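Local coordinates for enolase from the environmental genome shotgun sequencing of the Sargasso Sea (PDB 2QGY), which is of unknown function but binds magnesium and, as a member of the enolase superfamily, probably acts on a carboxylate substrate, at residues A269-S277 / G296-N305; P196-L207 / P222-D230. All blocks are in the same frame, centred on the assembly; numbering follows the deposited sequence.

Interaction 1: A269-S277 / G296-N305; sequences ADIFNPDIS and GIFISPHCWN
Ile297 presses its CG2 methyl onto the middle of the Phe272 ring, 3.8 Å from the ring centroid and only 6° off the normal, while its CD1 reaches the rim near CZ. This branch can lie over the ring because CG2 is anti to the backbone N, with CG1 swung beside that nitrogen (chi1 -68°). Ile299 adds a second bump: its CD1 lies 3.8 Å from Phe272 CB and approaches the ring obliquely. Helix 257-265 closes round the same aromatic through Leu263 and Ile264. On the opposite face of the sheet, that of Ile271, its CG2 nestles against Ser300 CB at 3.8 Å.

Ile271 and Phe272 form strand 271-272 of the TIM-barrel-like domain; Ile299 lies on the parallel neighbour 298-299, flanked by Ile297 and Ser300, and helix 282-294 joins the two strands in a beta-alpha-beta crossover. The backbone ladder includes the nearly straight Ser300 N to Phe272 O bond of 2.9 Å. Past the strands, Ile276 CG2 fits beside Cys303 SG, 3.9 Å away.

The carboxylate of Asp275 fills the hollow between His302 and Asn305. OD1 takes His302 ND1 on its anti lone pair at 2.6 Å; OD2 takes Asn305 ND2 on its syn lone pair at 2.8 Å, the donor's N-H pointing almost straight at it. The Ser277 backbone N also bonds to OD2, closing an Asx turn.

Interaction 2: P196-L207 / P222-D230; sequences PLMLDLAVPEDL and PYWIEEPVD. With MG (magnesium ion), chain C.
Asp200 OD2 and Glu226 OE2 grip the same magnesium ion, each 2.0 Å from the metal, with three waters and Glu252 completing six ligands. Asp200 and Glu226 sit beside each other on parallel strands 197-200 and 224-226. Such acidic ligands at the C-terminal ends of consecutive barrel strands are the hallmark of the enolase superfamily. The two side chains cross with the carboxylate planes 44° apart, which brings Asp200 OD2 within 2.8 Å of Glu226 OE2; the shared cation, not a hydrogen bond, accounts for this closeness. Glu226 reaches the ion with an extended chain. Its other oxygen, OE1, accepts Trp224 NE1 at 3.1 Å on the anti lone pair and forms a salt bridge with Lys169, so both oxygens are engaged. One metal-bound water also donates to Asp200 OD1 and Glu227 OE1.

Met198 lies against the indole of Trp224: CB rests over the five-membered ring, 3.5 Å from its centroid, and the bent chain carries SD above the six-membered ring at a longer 4.9 Å. Its CE touches Tyr223 CD2. Across the sheet, Leu199 CD1 meets Ile225 CD1 at 3.8 Å, and Leu201 CD1 packs on Ile225 CG2; helix 207-217, which links the two strands, covers this side. The magnesium probably offsets the mutual repulsion of the clustered carboxylates, while the bonds to OE1 limit the rotation of the Glu226 carboxylate.

Interaction 2 lies wholly earlier in the chain than interaction 1; their centres are about 14 Å apart. Each joins the two strands of a beta-alpha-beta unit in the same curled sheet, and strand 248-250 stands between them, pairing with 224-226 on one side and 271-272 on the other. That intervening strand leads to Glu252, the third magnesium ligand, whose backbone N bonds to Asn273 OD1 of interaction 1. The two contacts also meet directly inside the barrel, where Ile271 and Ser300 pack against Trp224 and Asn273 approaches Glu226. Metal-binding residues and the Asp275-His302 pair thus project from one barrel, consistent with a common active site.

Interaction 1: A269-S277 / G296-N305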
loop_
_atom_site.group_PDB
_atom_site.type_symbol
_atom_site.label_atom_id
_atom_site.label_comp_id
_atom_site.label_asym_id
_atom_site.label_seq_id
_atom_site.Cartn_x
_atom_site.Cartn_y
_atom_site.Cartn_z
ATOM N N ALA A 269 -3.340 -19.639 -7.278
ATOM C CA ALA A 269 -2.034 -19.615 -7.924
ATOM C C ALA A 269 -1.223 -20.841 -7.582
ATOM O O ALA A 269 -1.494 -21.537 -6.613
ATOM C CB ALA A 269 -1.258 -18.338 -7.551
ATOM N N ASP A 270 -0.210 -21.087 -8.399
ATOM C CA ASP A 270 0.675 -22.233 -8.228
ATOM C C ASP A 270 1.987 -21.821 -7.543
ATOM O O ASP A 270 2.634 -22.635 -6.866
ATOM C CB ASP A 270 0.960 -22.810 -9.619
ATOM C CG ASP A 270 -0.322 -23.292 -10.307
ATOM O OD1 ASP A 270 -0.865 -24.274 -9.787
ATOM O OD2 ASP A 270 -0.817 -22.702 -11.302
ATOM N N ILE A 271 2.373 -20.561 -7.741
ATOM C CA ILE A 271 3.654 -20.033 -7.234
ATOM C C ILE A 271 3.400 -18.593 -6.802
ATOM O O ILE A 271 2.709 -17.860 -7.482
ATOM C CB ILE A 271 4.738 -20.020 -8.368
ATOM C CG1 ILE A 271 4.999 -21.440 -8.917
ATOM C CG2 ILE A 271 6.068 -19.350 -7.876
ATOM C CD1 ILE A 271 5.764 -21.466 -10.271
ATOM N N PHE A 272 3.964 -18.172 -5.678
ATOM C CA PHE A 272 3.877 -16.769 -5.303
ATOM C C PHE A 272 5.241 -16.102 -5.533
ATOM O O PHE A 272 6.264 -16.718 -5.269
ATOM C CB PHE A 272 3.571 -16.630 -3.809
ATOM C CG PHE A 272 2.238 -17.201 -3.378
ATOM C CD1 PHE A 272 1.151 -17.278 -4.261
ATOM C CD2 PHE A 272 2.074 -17.651 -2.072
ATOM C CE1 PHE A 272 -0.097 -17.790 -3.808
ATOM C CE2 PHE A 272 0.820 -18.153 -1.626
ATOM C CZ PHE A 272 -0.237 -18.206 -2.496
ATOM N N ASN A 273 5.259 -14.851 -5.994
ATOM C CA ASN A 273 6.521 -14.151 -6.199
ATOM C C ASN A 273 6.522 -12.764 -5.503
ATOM O O ASN A 273 6.808 -11.771 -6.130
ATOM C CB ASN A 273 6.869 -14.059 -7.703
ATOM C CG ASN A 273 5.943 -13.106 -8.471
ATOM O OD1 ASN A 273 4.790 -12.901 -8.089
ATOM N ND2 ASN A 273 6.470 -12.475 -9.527
ATOM N N PRO A 274 6.265 -12.721 -4.185
ATOM C CA PRO A 274 6.397 -11.427 -3.493
ATOM C C PRO A 274 7.866 -10.973 -3.671
ATOM O O PRO A 274 8.783 -11.822 -3.793
ATOM C CB PRO A 274 6.139 -11.771 -2.020
ATOM C CG PRO A 274 6.518 -13.223 -1.884
ATOM C CD PRO A 274 6.035 -13.830 -3.239
ATOM N N ASP A 275 8.106 -9.667 -3.634
ATOM C CA ASP A 275 9.500 -9.201 -3.774
ATOM C C ASP A 275 10.195 -9.373 -2.423
ATOM O O ASP A 275 9.607 -9.164 -1.357
ATOM C CB ASP A 275 9.553 -7.738 -4.222
ATOM C CG ASP A 275 10.977 -7.279 -4.573
ATOM O OD1 ASP A 275 11.354 -7.323 -5.765
ATOM O OD2 ASP A 275 11.728 -6.903 -3.650
ATOM N N ILE A 276 11.432 -9.838 -2.484
ATOM C CA ILE A 276 12.220 -10.076 -1.278
ATOM C C ILE A 276 12.319 -8.840 -0.360
ATOM O O ILE A 276 12.437 -8.952 0.897
ATOM C CB ILE A 276 13.641 -10.595 -1.677
ATOM C CG1 ILE A 276 14.443 -11.020 -0.431
ATOM C CG2 ILE A 276 14.414 -9.514 -2.533
ATOM C CD1 ILE A 276 13.880 -12.247 0.351
ATOM N N SER A 277 12.302 -7.670 -0.980
ATOM C CA SER A 277 12.499 -6.407 -0.293
ATOM C C SER A 277 11.196 -5.602 -0.287
ATOM O O SER A 277 11.183 -4.407 0.013
ATOM C CB SER A 277 13.587 -5.623 -0.992
ATOM O OG SER A 277 14.857 -6.124 -0.589
ATOM N N GLY A 296 0.876 -27.046 -1.270
ATOM C CA GLY A 296 1.400 -27.410 -2.576
ATOM C C GLY A 296 1.818 -26.258 -3.475
ATOM O O GLY A 296 1.949 -26.438 -4.683
ATOM N N ILE A 297 2.058 -25.092 -2.869
ATOM C CA ILE A 297 2.404 -23.866 -3.606
ATOM C C ILE A 297 3.887 -23.551 -3.362
ATOM O O ILE A 297 4.387 -23.719 -2.248
ATOM C CB ILE A 297 1.491 -22.703 -3.127
ATOM C CG1 ILE A 297 0.042 -22.986 -3.577
ATOM C CG2 ILE A 297 2.040 -21.320 -3.614
ATOM C CD1 ILE A 297 -1.017 -22.069 -3.002
ATOM N N PHE A 298 4.596 -23.148 -4.409
ATOM C CA PHE A 298 6.013 -22.812 -4.300
ATOM C C PHE A 298 6.201 -21.303 -4.222
ATOM O O PHE A 298 5.304 -20.550 -4.550
ATOM C CB PHE A 298 6.767 -23.365 -5.495
ATOM C CG PHE A 298 6.851 -24.869 -5.488
ATOM C CD1 PHE A 298 8.008 -25.506 -5.068
ATOM C CD2 PHE A 298 5.745 -25.640 -5.865
ATOM C CE1 PHE A 298 8.077 -26.897 -5.034
ATOM C CE2 PHE A 298 5.801 -27.038 -5.838
ATOM C CZ PHE A 298 6.972 -27.661 -5.414
ATOM N N ILE A 299 7.385 -20.899 -3.787
ATOM C CA ILE A 299 7.747 -19.488 -3.653
ATOM C C ILE A 299 8.949 -19.164 -4.539
ATOM O O ILE A 299 9.987 -19.804 -4.456
ATOM C CB ILE A 299 8.126 -19.151 -2.192
ATOM C CG1 ILE A 299 6.976 -19.497 -1.219
ATOM C CG2 ILE A 299 8.501 -17.658 -2.057
ATOM C CD1 ILE A 299 5.653 -18.693 -1.449
ATOM N N SER A 300 8.805 -18.159 -5.385
ATOM C CA SER A 300 9.909 -17.715 -6.222
ATOM C C SER A 300 10.009 -16.236 -5.944
ATOM O O SER A 300 9.300 -15.463 -6.531
ATOM C CB SER A 300 9.546 -17.903 -7.696
ATOM O OG SER A 300 10.571 -17.372 -8.540
ATOM N N PRO A 301 10.866 -15.823 -5.007
ATOM C CA PRO A 301 10.876 -14.386 -4.738
ATOM C C PRO A 301 11.196 -13.516 -5.954
ATOM O O PRO A 301 12.052 -13.868 -6.801
ATOM C CB PRO A 301 11.963 -14.239 -3.660
ATOM C CG PRO A 301 12.012 -15.610 -3.006
ATOM C CD PRO A 301 11.852 -16.557 -4.194
ATOM N N HIS A 302 10.506 -12.383 -6.040
ATOM C CA HIS A 302 10.720 -11.441 -7.103
ATOM C C HIS A 302 11.911 -10.628 -6.596
ATOM O O HIS A 302 12.083 -10.471 -5.398
ATOM C CB HIS A 302 9.443 -10.594 -7.224
ATOM C CG HIS A 302 9.524 -9.416 -8.160
ATOM N ND1 HIS A 302 9.835 -8.149 -7.718
ATOM C CD2 HIS A 302 9.182 -9.279 -9.466
ATOM C CE1 HIS A 302 9.739 -7.289 -8.719
ATOM N NE2 HIS A 302 9.358 -7.950 -9.800
ATOM N N CYS A 303 12.763 -10.171 -7.496
ATOM C CA CYS A 303 13.942 -9.413 -7.058
ATOM C C CYS A 303 14.337 -8.360 -8.087
ATOM O O CYS A 303 15.415 -8.415 -8.696
ATOM C CB CYS A 303 15.128 -10.349 -6.720
ATOM S SG CYS A 303 16.450 -9.417 -5.812
ATOM N N TRP A 304 13.449 -7.398 -8.318
ATOM C CA TRP A 304 13.803 -6.281 -9.168
ATOM C C TRP A 304 14.390 -5.208 -8.241
ATOM O O TRP A 304 13.733 -4.240 -7.841
ATOM C CB TRP A 304 12.613 -5.798 -10.009
ATOM C CG TRP A 304 12.991 -4.749 -11.021
ATOM C CD1 TRP A 304 14.120 -4.698 -11.777
ATOM C CD2 TRP A 304 12.251 -3.567 -11.324
ATOM N NE1 TRP A 304 14.127 -3.562 -12.561
ATOM C CE2 TRP A 304 12.978 -2.862 -12.317
ATOM C CE3 TRP A 304 11.035 -3.046 -10.871
ATOM C CZ2 TRP A 304 12.526 -1.652 -12.864
ATOM C CZ3 TRP A 304 10.573 -1.838 -11.425
ATOM C CH2 TRP A 304 11.333 -1.155 -12.398
ATOM N N ASN A 305 15.650 -5.425 -7.896
ATOM C CA ASN A 305 16.366 -4.678 -6.840
ATOM C C ASN A 305 17.832 -4.748 -7.250
ATOM O O ASN A 305 18.170 -5.302 -8.320
ATOM C CB ASN A 305 16.240 -5.401 -5.497
ATOM C CG ASN A 305 14.809 -5.428 -4.950
ATOM O OD1 ASN A 305 14.200 -4.384 -4.714
ATOM N ND2 ASN A 305 14.306 -6.608 -4.693
HETATM O O HOH W 1 2.618 -25.321 -7.164
#

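Interaction 2: P196-L207 / P222-D230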
loop_
_atom_site.group_PDB
_atom_site.type_symbol
_atom_site.label_atom_id
_atom_site.label_comp_id
_atom_site.label_asym_id
_atom_site.label_seq_id
_atom_site.Cartn_x
_atom_site.Cartn_y
_atom_site.Cartn_z
ATOM N N PRO A 196 13.730 -24.100 -19.036
ATOM C CA PRO A 196 12.572 -23.369 -18.514
ATOM C C PRO A 196 12.442 -22.000 -19.161
ATOM O O PRO A 196 13.391 -21.211 -19.138
ATOM C CB PRO A 196 12.872 -23.278 -17.022
ATOM C CG PRO A 196 13.661 -24.551 -16.747
ATOM C CD PRO A 196 14.560 -24.667 -17.951
ATOM N N LEU A 197 11.297 -21.760 -19.799
ATOM C CA LEU A 197 11.007 -20.470 -20.379
ATOM C C LEU A 197 9.794 -19.910 -19.641
ATOM O O LEU A 197 8.671 -20.391 -19.801
ATOM C CB LEU A 197 10.735 -20.566 -21.886
ATOM C CG LEU A 197 10.317 -19.296 -22.620
ATOM C CD1 LEU A 197 11.426 -18.216 -22.570
ATOM C CD2 LEU A 197 9.951 -19.638 -24.078
ATOM N N MET A 198 10.023 -18.897 -18.820
ATOM C CA MET A 198 8.892 -18.238 -18.152
ATOM C C MET A 198 8.388 -16.989 -18.855
ATOM O O MET A 198 9.147 -16.269 -19.511
ATOM C CB MET A 198 9.116 -18.023 -16.647
ATOM C CG MET A 198 10.445 -18.292 -15.997
ATOM S SD MET A 198 11.552 -19.691 -16.305
ATOM C CE MET A 198 12.084 -20.172 -14.700
ATOM N N LEU A 199 7.082 -16.745 -18.739
ATOM C CA LEU A 199 6.443 -15.686 -19.479
ATOM C C LEU A 199 5.797 -14.742 -18.484
ATOM O O LEU A 199 4.938 -15.142 -17.706
ATOM C CB LEU A 199 5.377 -16.246 -20.461
ATOM C CG LEU A 199 5.794 -17.310 -21.514
ATOM C CD1 LEU A 199 4.608 -17.690 -22.429
ATOM C CD2 LEU A 199 6.987 -16.854 -22.353
ATOM N N ASP A 200 6.227 -13.491 -18.516
ATOM C CA ASP A 200 5.645 -12.487 -17.665
ATOM C C ASP A 200 4.706 -11.653 -18.494
ATOM O O ASP A 200 5.126 -10.870 -19.331
ATOM C CB ASP A 200 6.738 -11.626 -16.995
ATOM C CG ASP A 200 6.183 -10.759 -15.873
ATOM O OD1 ASP A 200 5.001 -10.381 -15.938
ATOM O OD2 ASP A 200 6.948 -10.459 -14.919
ATOM N N LEU A 201 3.406 -11.856 -18.291
ATOM C CA LEU A 201 2.395 -11.083 -19.033
ATOM C C LEU A 201 2.176 -9.657 -18.532
ATOM O O LEU A 201 1.590 -8.844 -19.248
ATOM C CB LEU A 201 1.052 -11.810 -19.075
ATOM C CG LEU A 201 1.091 -13.258 -19.578
ATOM C CD1 LEU A 201 -0.337 -13.751 -19.953
ATOM C CD2 LEU A 201 2.077 -13.439 -20.711
ATOM N N ALA A 202 2.631 -9.360 -17.318
ATOM C CA ALA A 202 2.665 -7.982 -16.820
ATOM C C ALA A 202 1.265 -7.312 -16.768
ATOM O O ALA A 202 1.120 -6.124 -17.056
ATOM C CB ALA A 202 3.653 -7.139 -17.660
ATOM N N VAL A 203 0.248 -8.113 -16.432
ATOM C CA VAL A 203 -1.130 -7.657 -16.224
ATOM C C VAL A 203 -1.675 -6.939 -17.478
ATOM O O VAL A 203 -1.846 -5.721 -17.467
ATOM C CB VAL A 203 -1.278 -6.773 -14.960
ATOM C CG1 VAL A 203 -2.752 -6.499 -14.653
ATOM C CG2 VAL A 203 -0.606 -7.432 -13.745
ATOM N N PRO A 204 -1.934 -7.710 -18.559
ATOM C CA PRO A 204 -2.498 -7.146 -19.774
ATOM C C PRO A 204 -3.869 -6.536 -19.491
ATOM O O PRO A 204 -4.675 -7.095 -18.756
ATOM C CB PRO A 204 -2.623 -8.363 -20.696
ATOM C CG PRO A 204 -1.564 -9.292 -20.193
ATOM C CD PRO A 204 -1.699 -9.157 -18.715
ATOM N N GLU A 205 -4.115 -5.385 -20.097
ATOM C CA GLU A 205 -5.335 -4.627 -19.863
ATOM C C GLU A 205 -6.562 -5.404 -20.357
ATOM O O GLU A 205 -7.642 -5.365 -19.739
ATOM C CB GLU A 205 -5.222 -3.267 -20.576
ATOM C CG GLU A 205 -3.954 -2.406 -20.214
ATOM C CD GLU A 205 -2.572 -3.124 -20.383
ATOM O OE1 GLU A 205 -2.336 -3.845 -21.401
ATOM O OE2 GLU A 205 -1.702 -2.934 -19.482
ATOM N N ASP A 206 -6.379 -6.149 -21.444
ATOM C CA ASP A 206 -7.486 -6.849 -22.107
ATOM C C ASP A 206 -7.462 -8.359 -21.897
ATOM O O ASP A 206 -6.644 -9.073 -22.509
ATOM C CB ASP A 206 -7.482 -6.505 -23.604
ATOM C CG ASP A 206 -8.752 -6.954 -24.327
ATOM O OD1 ASP A 206 -9.366 -7.970 -23.942
ATOM O OD2 ASP A 206 -9.134 -6.278 -25.303
ATOM N N LEU A 207 -8.387 -8.828 -21.058
ATOM C CA LEU A 207 -8.515 -10.238 -20.689
ATOM C C LEU A 207 -8.688 -11.161 -21.912
ATOM O O LEU A 207 -8.179 -12.293 -21.946
ATOM C CB LEU A 207 -9.689 -10.418 -19.718
ATOM C CG LEU A 207 -9.968 -11.829 -19.203
ATOM C CD1 LEU A 207 -8.790 -12.355 -18.354
ATOM C CD2 LEU A 207 -11.275 -11.891 -18.395
ATOM N N PRO A 222 5.466 -23.217 -21.855
ATOM C CA PRO A 222 6.027 -22.269 -20.882
ATOM C C PRO A 222 6.140 -22.863 -19.474
ATOM O O PRO A 222 5.280 -23.625 -19.021
ATOM C CB PRO A 222 5.048 -21.090 -20.908
ATOM C CG PRO A 222 3.818 -21.582 -21.545
ATOM C CD PRO A 222 4.178 -22.774 -22.403
ATOM N N TYR A 223 7.212 -22.523 -18.793
ATOM C CA TYR A 223 7.438 -23.032 -17.461
ATOM C C TYR A 223 6.426 -22.448 -16.475
ATOM O O TYR A 223 5.981 -23.148 -15.541
ATOM C CB TYR A 223 8.876 -22.733 -17.037
ATOM C CG TYR A 223 9.286 -23.414 -15.759
ATOM C CD1 TYR A 223 9.763 -24.729 -15.770
ATOM C CD2 TYR A 223 9.226 -22.739 -14.541
ATOM C CE1 TYR A 223 10.127 -25.369 -14.589
ATOM C CE2 TYR A 223 9.600 -23.348 -13.359
ATOM C CZ TYR A 223 10.054 -24.665 -13.377
ATOM O OH TYR A 223 10.409 -25.263 -12.183
ATOM N N TRP A 224 6.126 -21.160 -16.647
ATOM C CA TRP A 224 5.060 -20.515 -15.859
ATOM C C TRP A 224 4.553 -19.289 -16.546
ATOM O O TRP A 224 5.178 -18.804 -17.481
ATOM C CB TRP A 224 5.488 -20.232 -14.410
ATOM C CG TRP A 224 6.417 -19.057 -14.103
ATOM C CD1 TRP A 224 6.306 -17.740 -14.506
ATOM C CD2 TRP A 224 7.521 -19.108 -13.208
ATOM N NE1 TRP A 224 7.316 -16.989 -13.925
ATOM C CE2 TRP A 224 8.082 -17.810 -13.146
ATOM C CE3 TRP A 224 8.106 -20.140 -12.462
ATOM C CZ2 TRP A 224 9.198 -17.517 -12.347
ATOM C CZ3 TRP A 224 9.223 -19.848 -11.670
ATOM C CH2 TRP A 224 9.745 -18.541 -11.620
ATOM N N ILE A 225 3.396 -18.810 -16.093
ATOM C CA ILE A 225 2.743 -17.651 -16.656
ATOM C C ILE A 225 2.577 -16.700 -15.481
ATOM O O ILE A 225 1.867 -17.013 -14.515
ATOM C CB ILE A 225 1.318 -18.003 -17.210
ATOM C CG1 ILE A 225 1.413 -18.972 -18.401
ATOM C CG2 ILE A 225 0.574 -16.723 -17.663
ATOM C CD1 ILE A 225 2.242 -18.479 -19.559
ATOM N N GLU A 226 3.213 -15.544 -15.578
ATOM C CA GLU A 226 3.293 -14.635 -14.457
ATOM C C GLU A 226 2.377 -13.429 -14.676
ATOM O O GLU A 226 2.323 -12.858 -15.774
ATOM C CB GLU A 226 4.757 -14.221 -14.290
ATOM C CG GLU A 226 4.980 -13.213 -13.219
ATOM C CD GLU A 226 6.473 -13.014 -12.928
ATOM O OE1 GLU A 226 7.266 -13.985 -13.025
ATOM O OE2 GLU A 226 6.819 -11.890 -12.558
ATOM N N GLU A 227 1.606 -13.093 -13.627
ATOM C CA GLU A 227 0.692 -11.960 -13.642
ATOM C C GLU A 227 -0.196 -11.885 -14.909
ATOM O O GLU A 227 -0.264 -10.852 -15.554
ATOM C CB GLU A 227 1.454 -10.656 -13.441
ATOM C CG GLU A 227 2.124 -10.555 -12.077
ATOM C CD GLU A 227 2.026 -9.161 -11.555
ATOM O OE1 GLU A 227 2.803 -8.330 -12.072
ATOM O OE2 GLU A 227 1.134 -8.885 -10.689
ATOM N N PRO A 228 -0.949 -12.962 -15.207
ATOM C CA PRO A 228 -1.842 -12.918 -16.384
ATOM C C PRO A 228 -2.993 -11.944 -16.115
ATOM O O PRO A 228 -3.589 -11.407 -17.061
ATOM C CB PRO A 228 -2.361 -14.360 -16.521
ATOM C CG PRO A 228 -2.225 -14.960 -15.120
ATOM C CD PRO A 228 -1.044 -14.227 -14.448
ATOM N N VAL A 229 -3.288 -11.731 -14.832
ATOM C CA VAL A 229 -4.309 -10.768 -14.411
ATOM C C VAL A 229 -3.848 -10.048 -13.142
ATOM O O VAL A 229 -2.910 -10.480 -12.496
ATOM C CB VAL A 229 -5.695 -11.426 -14.177
ATOM C CG1 VAL A 229 -6.195 -12.123 -15.478
ATOM C CG2 VAL A 229 -5.643 -12.419 -13.061
ATOM N N ASP A 230 -4.556 -8.990 -12.767
ATOM C CA ASP A 230 -4.168 -8.221 -11.586
ATOM C C ASP A 230 -4.181 -9.114 -10.340
ATOM O O ASP A 230 -5.117 -9.869 -10.128
ATOM C CB ASP A 230 -5.108 -7.024 -11.378
ATOM C CG ASP A 230 -4.519 -5.999 -10.429
ATOM O OD1 ASP A 230 -4.526 -6.262 -9.215
ATOM O OD2 ASP A 230 -4.072 -4.925 -10.900
HETATM MG MG MG C . 6.685 -9.916 -13.010
HETATM O O HOH W 2 4.725 -9.485 -13.491
HETATM O O HOH W 3 -5.284 -9.870 -18.636
HETATM O O HOH W 4 6.931 -7.957 -13.400
HETATM O O HOH W 5 8.818 -9.849 -13.040
#